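Local coordinates for protein probable uracil-DNA glycosylase (Acanthamoeba polyphaga mimivirus, PDB 5X55) that is a probable member of the uracil-DNA glycosylase superfamily, with a core of four parallel beta strands packed between helices, at residues D289-A294 and K310-T315; I314-P319 and V348-K353; S152-Y157 and A269-S274; L170-M175 and S256-V261. One frame throughout, in Å; residues are numbered along the deposited sequence.

Contact 1: residues D289-A294 and K310-T315; sequences DLIFVA and KHYIIT
In the beta-alpha-beta unit made of strand 291-295, helix 297-303 and strand 312-316, Phe292 pairs with Ile313 in the middle of a parallel ladder between two neighbouring strands. Four N-H groups, two from each strand, give to carbonyls of the other: Tyr312 N gives to Leu290 O, Phe292 N to Tyr312 O at 2.7 Å, Ile314 N to Phe292 O at 2.8 Å, and Ala294 N to Ile314 O. Ile291 and Val293 turn to strand 185-189 on their other edge. The entrance to the ladder is closed by His311. Its CG stands beside the backbone N (chi1 -62°), which brings ND1 to Leu290 N at 2.9 Å, with the donor only 3° out of the imidazole plane. The edge of the Phe292 ring points at a face of this same imidazole in an edge-to-face pair, centroids 5.9 Å apart, the nearest atoms being Phe292 CE1 and His311 CG. On one face of the sheet, where helix 350-360 packs, Ile291 CG2 touches both Tyr312 CD2 (3.9 Å) and Ile314 CD1 (4.0 Å). Phe292 CB meets Ile313 CG1 on the opposite face, toward Cys303 of helix 297-303. Asp289 N closes the start with a more bent bond to Lys310 O, while its carboxylate pairs with Arg361 and Lys310 NZ with Asp288. Because ND1 accepts a hydrogen bond from Leu290 N, the imidazole of His311 is probably neutral, with its hydrogen on NE2, and it acts as a side-chain extension of the ladder.

Contact 2: residues I314-P319 and V348-K353; sequences ITSSHP and VDHFGK
The imidazole of His350 takes Ser316 at its edge, CB and OG both lying near the ring plane, while Val348 CB sits 3.6 Å above one face, toward the rim. Ser316 OG is 3.0 Å from His350 CE1, a short contact to the ring's C-H carbon, not a hydrogen bond between the two side chains. The ring is further held by a stack with Phe345, an edge-to-face pair with Trp295, and a bond from NE2 to Phe345 O. Ser316 places OG between its backbone N and carbonyl carbon (chi1 75°), where it gives its hydrogen to Ser317 O at 2.9 Å. At the other end, Ile314 and Lys353 slide past each other in opposite directions: Ile314 CG2 lies 3.4 Å from Lys353 CE, and Ile314 CD1 lies 3.7 Å from Lys353 CB. The bent lysine chain thus lays its methylenes along the isoleucine. Asp349 caps the helix, its OD1 being met by Gly352 N from above the carboxylate plane and also by His233 NE2. Together these contacts pack the start of helix 350-360 on the outermost strand 312-316, which runs on into His318 and Pro319, the start of the His-Pro-Ser-Pro sequence familiar in uracil-DNA glycosylases.

Contact 3: residues S152-Y157 and A269-S274; sequences SKLSSY and ARTWES
Lys153 O, in the helical turn that faces Thr271, receives two donors, Ser156 OG at 2.8 Å and Tyr157 N at 2.9 Å. The same oxygen lies 3.3 Å above one face of the Tyr157 ring, offset toward its rim, so the phenol rests against its own helix. From there the tyrosine reaches out to bond its OH to Thr271 OG1 at 3.0 Å, the two side chains arriving from opposite directions and the threonine oxygen staying near the ring plane. This is the polar link between the two segments, and a stack with His268 steadies the ring. Next to it comes an apolar patch. Leu154 crosses the Trp272 side chain at about a right angle and sets CD1 3.7 Å from CZ2 and 3.9 Å from CH2 of the indole, while Leu154 CD2 approaches Thr271 CG2 at 4.3 Å. With CG beside the backbone N (chi1 -65°), the indole extends toward the helix of Leu154, and its NE1 is bonded to Thr259 OG1. A type I turn from Arg270 to Glu273 carries Thr271 and Trp272, and Trp272 holds the N-cap position of the helix that follows. The contact therefore sets the flank of helix 146-159 against the turn that opens helix 273-286, with Leu150 of the first helix touching Thr271 and Trp272 as well.

Contact 4: residues L170-M175 and S256-V261; sequences LLFNTM and SAFTTV
Phe258 meets Leu171 and Phe172 directly, in a wholly buried contact without hydrogen bonds between the segments. Its CE2 comes to the edge of the Phe172 ring, 4.0 Å from CD1, with the centroids 5.8 Å apart and the planes at 68°. The carbonyl oxygen Leu171 O lies at the edge of the Phe258 ring, in its plane, 3.7 Å from CD2, a placement in which the ring hydrogens probably face the oxygen. The leucine side chain serves both neighbours: CD1 reaches Thr259 CG2 at 3.7 Å and Phe258 CB at 3.9 Å, while CD2 stands 3.8 Å above one face of Phe172, toward its rim. With CG anti to the backbone N (chi1 177°) and chi2 at 64°, one methyl reaches across to the other segment and the other lies over Phe172. Met175 SD adds a looser touch, 4.5 Å from Phe258 CE2. In the next shell, a type I turn from Leu170 to Asn173, closed by Asn173 N bonding to Leu170 O at 3.1 Å, presents Leu171 and Phe172 just ahead of helix 173-177, for which Phe172 is the N-cap residue. On the far segment, Phe258 also packs edge-to-face with Phe275 and touches Leu279, both of helix 273-286. Such a cluster is hydrophobic-core packing in an alpha/beta fold: the turn before helix 173-177 is set against the loop that leaves parallel strand 251-255 and leads into strand 260-261.

Contacts 1 and 2 lie next to each other, centres 11 Å apart, sharing Ile314 and Thr315 on strand 312-316: contact 1 pairs that strand within the parallel sheet and contact 2 packs a helix on it. Contacts 3 and 4 form a second pair, centres 12 Å apart, joined where Trp272 meets Phe258 and Thr259. Along the chain, contact 4 is nested in the loop closed by contact 3; contact 1 follows, and contact 2 starts where contact 1 ends. Contacts 2 and 3 are about 31 Å apart between centres, on opposite sides of the chain's centre. Helix 273-286 leads on to strand 291-295, linking the two regions.

Contact 1: residues D289-A294 and K310-T315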
loop_
_atom_site.group_PDB
_atom_site.type_symbol
_atom_site.label_atom_id
_atom_site.label_comp_id
_atom_site.label_asym_id
_atom_site.label_seq_id
_atom_site.Cartn_x
_atom_site.Cartn_y
_atom_site.Cartn_z
ATOM N N ASP A 289 -5.413 -6.291 17.285
ATOM C CA ASP A 289 -6.075 -5.001 17.331
ATOM C C ASP A 289 -5.454 -4.024 16.327
ATOM O O ASP A 289 -5.174 -2.861 16.644
ATOM C CB ASP A 289 -6.006 -4.443 18.755
ATOM C CG ASP A 289 -6.918 -3.277 18.965
ATOM O OD1 ASP A 289 -6.438 -2.279 19.539
ATOM O OD2 ASP A 289 -8.097 -3.366 18.557
ATOM N N LEU A 290 -5.164 -4.520 15.127
ATOM C CA LEU A 290 -4.786 -3.630 14.043
ATOM C C LEU A 290 -6.040 -2.975 13.497
ATOM O O LEU A 290 -7.158 -3.453 13.707
ATOM C CB LEU A 290 -4.067 -4.388 12.928
ATOM C CG LEU A 290 -2.837 -5.195 13.339
ATOM C CD1 LEU A 290 -2.184 -5.839 12.119
ATOM C CD2 LEU A 290 -1.838 -4.346 14.099
ATOM N N ILE A 291 -5.855 -1.876 12.778
ATOM C CA ILE A 291 -6.956 -1.236 12.075
ATOM C C ILE A 291 -6.771 -1.455 10.577
ATOM O O ILE A 291 -5.731 -1.089 10.017
ATOM C CB ILE A 291 -7.048 0.256 12.412
ATOM C CG1 ILE A 291 -7.202 0.413 13.927
ATOM C CG2 ILE A 291 -8.217 0.875 11.645
ATOM C CD1 ILE A 291 -6.880 1.793 14.447
ATOM N N PHE A 292 -7.776 -2.053 9.937
ATOM C CA PHE A 292 -7.805 -2.268 8.497
ATOM C C PHE A 292 -8.804 -1.305 7.870
ATOM O O PHE A 292 -9.977 -1.265 8.269
ATOM C CB PHE A 292 -8.174 -3.719 8.151
ATOM C CG PHE A 292 -7.060 -4.698 8.385
ATOM C CD1 PHE A 292 -6.821 -5.204 9.651
ATOM C CD2 PHE A 292 -6.230 -5.094 7.333
ATOM C CE1 PHE A 292 -5.780 -6.098 9.885
ATOM C CE2 PHE A 292 -5.172 -5.991 7.546
ATOM C CZ PHE A 292 -4.944 -6.491 8.833
ATOM N N VAL A 293 -8.334 -0.532 6.896
ATOM C CA VAL A 293 -9.146 0.433 6.167
ATOM C C VAL A 293 -9.366 -0.114 4.765
ATOM O O VAL A 293 -8.401 -0.315 4.016
ATOM C CB VAL A 293 -8.465 1.807 6.123
ATOM C CG1 VAL A 293 -9.287 2.763 5.323
ATOM C CG2 VAL A 293 -8.251 2.320 7.512
ATOM N N ALA A 294 -10.632 -0.365 4.414
ATOM C CA ALA A 294 -10.995 -0.977 3.138
ATOM C C ALA A 294 -11.697 0.064 2.263
ATOM O O ALA A 294 -12.885 0.348 2.445
ATOM C CB ALA A 294 -11.877 -2.207 3.356
ATOM N N LYS A 310 -11.127 -9.662 16.333
ATOM C CA LYS A 310 -9.753 -9.483 16.742
ATOM C C LYS A 310 -9.163 -8.180 16.202
ATOM O O LYS A 310 -8.155 -7.686 16.730
ATOM C CB LYS A 310 -8.974 -10.685 16.219
ATOM C CG LYS A 310 -7.829 -11.171 17.025
ATOM C CD LYS A 310 -6.670 -11.544 16.124
ATOM C CE LYS A 310 -5.803 -12.483 16.892
ATOM N NZ LYS A 310 -5.792 -12.124 18.352
ATOM N N HIS A 311 -9.761 -7.633 15.146
ATOM C CA HIS A 311 -9.229 -6.476 14.449
ATOM C C HIS A 311 -10.386 -5.605 13.996
ATOM O O HIS A 311 -11.507 -6.081 13.785
ATOM C CB HIS A 311 -8.380 -6.870 13.228
ATOM C CG HIS A 311 -7.172 -7.681 13.563
ATOM N ND1 HIS A 311 -6.040 -7.127 14.123
ATOM C CD2 HIS A 311 -6.915 -9.004 13.415
ATOM C CE1 HIS A 311 -5.138 -8.073 14.312
ATOM N NE2 HIS A 311 -5.640 -9.221 13.884
ATOM N N TYR A 312 -10.083 -4.329 13.802
ATOM C CA TYR A 312 -11.078 -3.312 13.484
ATOM C C TYR A 312 -11.015 -2.981 11.991
ATOM O O TYR A 312 -9.966 -2.552 11.498
ATOM C CB TYR A 312 -10.811 -2.084 14.350
ATOM C CG TYR A 312 -11.763 -0.931 14.189
ATOM C CD1 TYR A 312 -13.142 -1.118 14.219
ATOM C CD2 TYR A 312 -11.275 0.359 14.040
ATOM C CE1 TYR A 312 -14.014 -0.038 14.087
ATOM C CE2 TYR A 312 -12.133 1.440 13.910
ATOM C CZ TYR A 312 -13.495 1.242 13.934
ATOM O OH TYR A 312 -14.321 2.339 13.804
ATOM N N ILE A 313 -12.136 -3.174 11.280
ATOM C CA ILE A 313 -12.208 -3.005 9.826
ATOM C C ILE A 313 -13.183 -1.883 9.490
ATOM O O ILE A 313 -14.360 -1.938 9.869
ATOM C CB ILE A 313 -12.627 -4.298 9.111
ATOM C CG1 ILE A 313 -11.694 -5.455 9.495
ATOM C CG2 ILE A 313 -12.611 -4.073 7.609
ATOM C CD1 ILE A 313 -12.173 -6.818 9.040
ATOM N N ILE A 314 -12.703 -0.895 8.741
ATOM C CA ILE A 314 -13.457 0.300 8.349
ATOM C C ILE A 314 -13.603 0.250 6.840
ATOM O O ILE A 314 -12.593 0.170 6.126
ATOM C CB ILE A 314 -12.728 1.591 8.755
ATOM C CG1 ILE A 314 -12.543 1.693 10.265
ATOM C CG2 ILE A 314 -13.455 2.815 8.240
ATOM C CD1 ILE A 314 -11.593 2.848 10.645
ATOM N N THR A 315 -14.843 0.313 6.350
ATOM C CA THR A 315 -15.129 0.066 4.944
ATOM C C THR A 315 -15.945 1.196 4.334
ATOM O O THR A 315 -16.927 1.652 4.922
ATOM C CB THR A 315 -15.884 -1.262 4.758
ATOM O OG1 THR A 315 -15.172 -2.313 5.415
ATOM C CG2 THR A 315 -15.968 -1.600 3.305
#

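Contact 2: residues I314-P319 and V348-K353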
loop_
_atom_site.group_PDB
_atom_site.type_symbol
_atom_site.label_atom_id
_atom_site.label_comp_id
_atom_site.label_asym_id
_atom_site.label_seq_id
_atom_site.Cartn_x
_atom_site.Cartn_y
_atom_site.Cartn_z
ATOM N N ILE A 314 -12.703 -0.895 8.741
ATOM C CA ILE A 314 -13.457 0.300 8.349
ATOM C C ILE A 314 -13.603 0.250 6.840
ATOM O O ILE A 314 -12.593 0.170 6.126
ATOM C CB ILE A 314 -12.728 1.591 8.755
ATOM C CG1 ILE A 314 -12.543 1.693 10.265
ATOM C CG2 ILE A 314 -13.455 2.815 8.240
ATOM C CD1 ILE A 314 -11.593 2.848 10.645
ATOM N N THR A 315 -14.843 0.313 6.350
ATOM C CA THR A 315 -15.129 0.066 4.944
ATOM C C THR A 315 -15.945 1.196 4.334
ATOM O O THR A 315 -16.927 1.652 4.922
ATOM C CB THR A 315 -15.884 -1.262 4.758
ATOM O OG1 THR A 315 -15.172 -2.313 5.415
ATOM C CG2 THR A 315 -15.968 -1.600 3.305
ATOM N N SER A 316 -15.565 1.608 3.134
ATOM C CA SER A 316 -16.343 2.565 2.361
ATOM C C SER A 316 -16.008 2.364 0.889
ATOM O O SER A 316 -15.243 1.467 0.528
ATOM C CB SER A 316 -16.029 3.993 2.791
ATOM O OG SER A 316 -14.756 4.352 2.274
ATOM N N SER A 317 -16.561 3.226 0.038
ATOM C CA SER A 317 -16.150 3.209 -1.355
ATOM C C SER A 317 -14.760 3.834 -1.509
ATOM O O SER A 317 -14.215 4.476 -0.602
ATOM C CB SER A 317 -17.155 3.954 -2.238
ATOM O OG SER A 317 -16.920 5.361 -2.209
ATOM N N HIS A 318 -14.211 3.657 -2.706
ATOM C CA HIS A 318 -12.872 4.117 -3.026
ATOM C C HIS A 318 -12.853 5.631 -3.248
ATOM O O HIS A 318 -13.822 6.204 -3.763
ATOM C CB HIS A 318 -12.381 3.399 -4.281
ATOM C CG HIS A 318 -10.912 3.543 -4.551
ATOM N ND1 HIS A 318 -10.381 4.627 -5.216
ATOM C CD2 HIS A 318 -9.870 2.718 -4.289
ATOM C CE1 HIS A 318 -9.076 4.470 -5.344
ATOM N NE2 HIS A 318 -8.737 3.326 -4.782
ATOM N N PRO A 319 -11.752 6.298 -2.892
ATOM C CA PRO A 319 -11.679 7.759 -3.046
ATOM C C PRO A 319 -11.473 8.237 -4.464
ATOM O O PRO A 319 -11.442 9.455 -4.676
ATOM C CB PRO A 319 -10.460 8.140 -2.189
ATOM C CG PRO A 319 -9.604 6.942 -2.223
ATOM C CD PRO A 319 -10.585 5.782 -2.152
ATOM N N VAL A 348 -17.614 9.369 5.187
ATOM C CA VAL A 348 -17.108 8.673 6.369
ATOM C C VAL A 348 -15.917 9.436 6.915
ATOM O O VAL A 348 -15.074 9.933 6.155
ATOM C CB VAL A 348 -16.703 7.220 6.044
ATOM C CG1 VAL A 348 -16.171 6.510 7.291
ATOM C CG2 VAL A 348 -17.857 6.444 5.432
ATOM N N ASP A 349 -15.835 9.528 8.240
ATOM C CA ASP A 349 -14.672 10.140 8.872
ATOM C C ASP A 349 -13.658 9.030 9.145
ATOM O O ASP A 349 -13.484 8.572 10.275
ATOM C CB ASP A 349 -15.087 10.875 10.132
ATOM C CG ASP A 349 -13.940 11.601 10.802
ATOM O OD1 ASP A 349 -12.832 11.668 10.239
ATOM O OD2 ASP A 349 -14.168 12.146 11.897
ATOM N N HIS A 350 -12.981 8.597 8.069
ATOM C CA HIS A 350 -12.040 7.479 8.168
ATOM C C HIS A 350 -11.009 7.705 9.267
ATOM O O HIS A 350 -10.777 6.832 10.113
ATOM C CB HIS A 350 -11.329 7.269 6.838
ATOM C CG HIS A 350 -12.254 7.274 5.665
ATOM N ND1 HIS A 350 -12.880 6.137 5.206
ATOM C CD2 HIS A 350 -12.678 8.286 4.873
ATOM C CE1 HIS A 350 -13.650 6.446 4.183
ATOM N NE2 HIS A 350 -13.536 7.741 3.952
ATOM N N PHE A 351 -10.380 8.881 9.258
ATOM C CA PHE A 351 -9.262 9.143 10.151
ATOM C C PHE A 351 -9.737 9.478 11.550
ATOM O O PHE A 351 -9.036 9.179 12.521
ATOM C CB PHE A 351 -8.395 10.245 9.542
ATOM C CG PHE A 351 -7.907 9.885 8.165
ATOM C CD1 PHE A 351 -6.734 9.160 8.000
ATOM C CD2 PHE A 351 -8.660 10.206 7.036
ATOM C CE1 PHE A 351 -6.297 8.787 6.727
ATOM C CE2 PHE A 351 -8.224 9.852 5.758
ATOM C CZ PHE A 351 -7.049 9.125 5.604
ATOM N N GLY A 352 -10.923 10.080 11.672
ATOM C CA GLY A 352 -11.552 10.185 12.975
ATOM C C GLY A 352 -11.818 8.824 13.587
ATOM O O GLY A 352 -11.577 8.609 14.775
ATOM N N LYS A 353 -12.278 7.872 12.773
ATOM C CA LYS A 353 -12.509 6.524 13.283
ATOM C C LYS A 353 -11.203 5.845 13.694
ATOM O O LYS A 353 -11.149 5.168 14.735
ATOM C CB LYS A 353 -13.263 5.696 12.239
ATOM C CG LYS A 353 -14.595 6.297 11.904
ATOM C CD LYS A 353 -15.685 5.273 11.683
ATOM C CE LYS A 353 -15.537 4.575 10.352
ATOM N NZ LYS A 353 -16.776 3.785 10.022
#

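Contact 3: residues S152-Y157 and A269-S274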
loop_
_atom_site.group_PDB
_atom_site.type_symbol
_atom_site.label_atom_id
_atom_site.label_comp_id
_atom_site.label_asym_id
_atom_site.label_seq_id
_atom_site.Cartn_x
_atom_site.Cartn_y
_atom_site.Cartn_z
ATOM N N SER A 152 10.193 -16.347 -10.782
ATOM C CA SER A 152 10.282 -16.743 -12.188
ATOM C C SER A 152 9.533 -15.775 -13.082
ATOM O O SER A 152 10.042 -15.371 -14.132
ATOM C CB SER A 152 9.732 -18.161 -12.392
ATOM O OG SER A 152 10.709 -19.131 -12.078
ATOM N N LYS A 153 8.303 -15.412 -12.702
ATOM C CA LYS A 153 7.526 -14.493 -13.528
ATOM C C LYS A 153 8.185 -13.123 -13.596
ATOM O O LYS A 153 8.266 -12.526 -14.679
ATOM C CB LYS A 153 6.101 -14.379 -13.000
ATOM C CG LYS A 153 5.398 -15.703 -12.885
ATOM C CD LYS A 153 3.917 -15.521 -12.655
ATOM C CE LYS A 153 3.358 -16.669 -11.828
ATOM N NZ LYS A 153 2.087 -16.257 -11.161
ATOM N N LEU A 154 8.679 -12.613 -12.455
ATOM C CA LEU A 154 9.368 -11.324 -12.484
ATOM C C LEU A 154 10.612 -11.399 -13.370
ATOM O O LEU A 154 10.885 -10.478 -14.154
ATOM C CB LEU A 154 9.722 -10.862 -11.049
ATOM C CG LEU A 154 8.525 -10.682 -10.086
ATOM C CD1 LEU A 154 8.904 -10.320 -8.624
ATOM C CD2 LEU A 154 7.523 -9.662 -10.632
ATOM N N SER A 155 11.368 -12.501 -13.282
ATOM C CA SER A 155 12.547 -12.639 -14.137
ATOM C C SER A 155 12.154 -12.671 -15.606
ATOM O O SER A 155 12.861 -12.117 -16.457
ATOM C CB SER A 155 13.335 -13.903 -13.781
ATOM O OG SER A 155 13.963 -13.798 -12.515
ATOM N N SER A 156 11.025 -13.310 -15.923
ATOM C CA SER A 156 10.569 -13.348 -17.309
ATOM C C SER A 156 10.155 -11.964 -17.792
ATOM O O SER A 156 10.407 -11.616 -18.951
ATOM C CB SER A 156 9.431 -14.365 -17.474
ATOM O OG SER A 156 8.160 -13.821 -17.164
ATOM N N TYR A 157 9.547 -11.140 -16.922
ATOM C CA TYR A 157 9.265 -9.759 -17.326
ATOM C C TYR A 157 10.553 -8.997 -17.616
ATOM O O TYR A 157 10.601 -8.167 -18.531
ATOM C CB TYR A 157 8.469 -9.003 -16.255
ATOM C CG TYR A 157 7.159 -9.609 -15.804
ATOM C CD1 TYR A 157 6.419 -10.460 -16.621
ATOM C CD2 TYR A 157 6.663 -9.325 -14.543
ATOM C CE1 TYR A 157 5.199 -11.009 -16.166
ATOM C CE2 TYR A 157 5.468 -9.866 -14.083
ATOM C CZ TYR A 157 4.737 -10.695 -14.885
ATOM O OH TYR A 157 3.544 -11.204 -14.379
ATOM N N ALA A 269 -1.900 -8.330 -11.681
ATOM C CA ALA A 269 -2.888 -8.512 -10.622
ATOM C C ALA A 269 -2.891 -9.931 -10.052
ATOM O O ALA A 269 -3.216 -10.111 -8.880
ATOM C CB ALA A 269 -4.275 -8.143 -11.143
ATOM N N ARG A 270 -2.570 -10.953 -10.847
ATOM C CA ARG A 270 -2.527 -12.302 -10.290
ATOM C C ARG A 270 -1.193 -12.572 -9.610
ATOM O O ARG A 270 -1.140 -13.318 -8.624
ATOM C CB ARG A 270 -2.758 -13.362 -11.375
ATOM C CG ARG A 270 -4.091 -13.315 -12.122
ATOM C CD ARG A 270 -5.200 -14.073 -11.400
ATOM N NE ARG A 270 -6.239 -13.145 -10.959
ATOM C CZ ARG A 270 -7.336 -12.847 -11.653
ATOM N NH1 ARG A 270 -7.578 -13.436 -12.847
ATOM N NH2 ARG A 270 -8.197 -11.955 -11.146
ATOM N N THR A 271 -0.138 -11.918 -10.098
ATOM C CA THR A 271 1.240 -12.215 -9.711
ATOM C C THR A 271 1.461 -12.236 -8.198
ATOM O O THR A 271 2.154 -13.121 -7.688
ATOM C CB THR A 271 2.149 -11.184 -10.380
ATOM O OG1 THR A 271 1.934 -11.250 -11.795
ATOM C CG2 THR A 271 3.610 -11.444 -10.066
ATOM N N TRP A 272 0.871 -11.297 -7.456
ATOM C CA TRP A 272 1.224 -11.118 -6.045
ATOM C C TRP A 272 0.180 -11.632 -5.059
ATOM O O TRP A 272 0.349 -11.424 -3.846
ATOM C CB TRP A 272 1.497 -9.642 -5.758
ATOM C CG TRP A 272 2.697 -9.121 -6.495
ATOM C CD1 TRP A 272 2.717 -8.551 -7.731
ATOM C CD2 TRP A 272 4.052 -9.127 -6.030
ATOM N NE1 TRP A 272 4.005 -8.205 -8.066
ATOM C CE2 TRP A 272 4.842 -8.560 -7.039
ATOM C CE3 TRP A 272 4.674 -9.575 -4.853
ATOM C CZ2 TRP A 272 6.223 -8.410 -6.908
ATOM C CZ3 TRP A 272 6.042 -9.433 -4.725
ATOM C CH2 TRP A 272 6.800 -8.849 -5.739
ATOM N N GLU A 273 -0.871 -12.315 -5.533
ATOM C CA GLU A 273 -2.025 -12.612 -4.680
ATOM C C GLU A 273 -1.643 -13.506 -3.505
ATOM O O GLU A 273 -2.097 -13.282 -2.374
ATOM C CB GLU A 273 -3.155 -13.258 -5.504
ATOM C CG GLU A 273 -3.883 -12.302 -6.481
ATOM C CD GLU A 273 -5.097 -12.927 -7.205
ATOM O OE1 GLU A 273 -5.040 -14.097 -7.661
ATOM O OE2 GLU A 273 -6.128 -12.231 -7.317
ATOM N N SER A 274 -0.810 -14.524 -3.742
ATOM C CA SER A 274 -0.448 -15.403 -2.637
ATOM C C SER A 274 0.496 -14.701 -1.665
ATOM O O SER A 274 0.412 -14.909 -0.450
ATOM C CB SER A 274 0.186 -16.695 -3.161
ATOM O OG SER A 274 -0.699 -17.359 -4.033
#

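Contact 4: residues L170-M175 and S256-V261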
loop_
_atom_site.group_PDB
_atom_site.type_symbol
_atom_site.label_atom_id
_atom_site.label_comp_id
_atom_site.label_asym_id
_atom_site.label_seq_id
_atom_site.Cartn_x
_atom_site.Cartn_y
_atom_site.Cartn_z
ATOM N N LEU A 170 12.567 0.421 -4.143
ATOM C CA LEU A 170 11.330 0.920 -3.553
ATOM C C LEU A 170 10.246 -0.146 -3.430
ATOM O O LEU A 170 9.187 0.134 -2.858
ATOM C CB LEU A 170 10.794 2.088 -4.371
ATOM C CG LEU A 170 11.777 3.228 -4.554
ATOM C CD1 LEU A 170 11.142 4.304 -5.425
ATOM C CD2 LEU A 170 12.141 3.769 -3.185
ATOM N N LEU A 171 10.490 -1.353 -3.944
ATOM C CA LEU A 171 9.456 -2.381 -4.023
ATOM C C LEU A 171 8.786 -2.643 -2.676
ATOM O O LEU A 171 7.558 -2.777 -2.583
ATOM C CB LEU A 171 10.072 -3.675 -4.557
ATOM C CG LEU A 171 9.091 -4.845 -4.620
ATOM C CD1 LEU A 171 7.986 -4.508 -5.606
ATOM C CD2 LEU A 171 9.805 -6.130 -4.998
ATOM N N PHE A 172 9.584 -2.757 -1.621
ATOM C CA PHE A 172 9.080 -3.102 -0.300
ATOM C C PHE A 172 9.172 -1.906 0.650
ATOM O O PHE A 172 9.388 -2.074 1.854
ATOM C CB PHE A 172 9.841 -4.304 0.259
ATOM C CG PHE A 172 9.575 -5.606 -0.463
ATOM C CD1 PHE A 172 8.285 -5.999 -0.784
ATOM C CD2 PHE A 172 10.634 -6.454 -0.802
ATOM C CE1 PHE A 172 8.040 -7.225 -1.447
ATOM C CE2 PHE A 172 10.410 -7.669 -1.460
ATOM C CZ PHE A 172 9.095 -8.058 -1.777
ATOM N N ASN A 173 9.000 -0.703 0.098
ATOM C CA ASN A 173 9.250 0.553 0.807
ATOM C C ASN A 173 8.541 0.619 2.156
ATOM O O ASN A 173 9.154 0.948 3.184
ATOM C CB ASN A 173 8.801 1.717 -0.078
ATOM C CG ASN A 173 9.674 2.932 0.067
ATOM O OD1 ASN A 173 10.713 2.902 0.731
ATOM N ND2 ASN A 173 9.271 4.013 -0.579
ATOM N N THR A 174 7.235 0.345 2.170
ATOM C CA THR A 174 6.484 0.459 3.418
ATOM C C THR A 174 6.994 -0.521 4.466
ATOM O O THR A 174 7.057 -0.186 5.654
ATOM C CB THR A 174 4.996 0.250 3.167
ATOM O OG1 THR A 174 4.576 1.141 2.128
ATOM C CG2 THR A 174 4.211 0.588 4.424
ATOM N N MET A 175 7.380 -1.728 4.048
ATOM C CA MET A 175 7.943 -2.703 4.987
ATOM C C MET A 175 9.327 -2.290 5.457
ATOM O O MET A 175 9.705 -2.576 6.596
ATOM C CB MET A 175 8.003 -4.098 4.346
ATOM C CG MET A 175 6.602 -4.670 4.037
ATOM S SD MET A 175 6.529 -5.955 2.775
ATOM C CE MET A 175 7.355 -7.300 3.632
ATOM N N SER A 256 -1.917 -4.248 -2.953
ATOM C CA SER A 256 -2.026 -5.705 -2.979
ATOM C C SER A 256 -1.289 -6.313 -4.176
ATOM O O SER A 256 -0.826 -7.457 -4.104
ATOM C CB SER A 256 -3.495 -6.111 -2.992
ATOM O OG SER A 256 -4.149 -5.557 -4.121
ATOM N N ALA A 257 -1.180 -5.579 -5.282
ATOM C CA ALA A 257 -0.285 -5.917 -6.382
ATOM C C ALA A 257 0.950 -5.033 -6.257
ATOM O O ALA A 257 0.874 -3.816 -6.460
ATOM C CB ALA A 257 -0.956 -5.714 -7.738
ATOM N N PHE A 258 2.090 -5.637 -5.957
ATOM C CA PHE A 258 3.256 -4.815 -5.671
ATOM C C PHE A 258 3.893 -4.195 -6.908
ATOM O O PHE A 258 4.678 -3.250 -6.753
ATOM C CB PHE A 258 4.291 -5.635 -4.892
ATOM C CG PHE A 258 3.969 -5.768 -3.424
ATOM C CD1 PHE A 258 2.899 -6.542 -2.999
ATOM C CD2 PHE A 258 4.717 -5.103 -2.476
ATOM C CE1 PHE A 258 2.602 -6.658 -1.645
ATOM C CE2 PHE A 258 4.423 -5.214 -1.125
ATOM C CZ PHE A 258 3.372 -5.991 -0.710
ATOM N N THR A 259 3.581 -4.670 -8.114
ATOM C CA THR A 259 4.207 -4.144 -9.320
ATOM C C THR A 259 3.183 -3.940 -10.428
ATOM O O THR A 259 2.093 -4.509 -10.415
ATOM C CB THR A 259 5.306 -5.078 -9.848
ATOM O OG1 THR A 259 4.754 -6.382 -10.069
ATOM C CG2 THR A 259 6.450 -5.179 -8.853
ATOM N N THR A 260 3.559 -3.113 -11.399
ATOM C CA THR A 260 2.929 -3.107 -12.703
ATOM C C THR A 260 4.007 -2.747 -13.719
ATOM O O THR A 260 5.198 -2.765 -13.410
ATOM C CB THR A 260 1.706 -2.176 -12.718
ATOM O OG1 THR A 260 0.977 -2.363 -13.940
ATOM C CG2 THR A 260 2.093 -0.697 -12.537
ATOM N N VAL A 261 3.599 -2.463 -14.946
ATOM C CA VAL A 261 4.507 -2.011 -15.996
ATOM C C VAL A 261 4.219 -0.543 -16.242
ATOM O O VAL A 261 3.054 -0.123 -16.233
ATOM C CB VAL A 261 4.351 -2.834 -17.296
ATOM C CG1 VAL A 261 5.169 -2.227 -18.434
ATOM C CG2 VAL A 261 4.770 -4.276 -17.066
#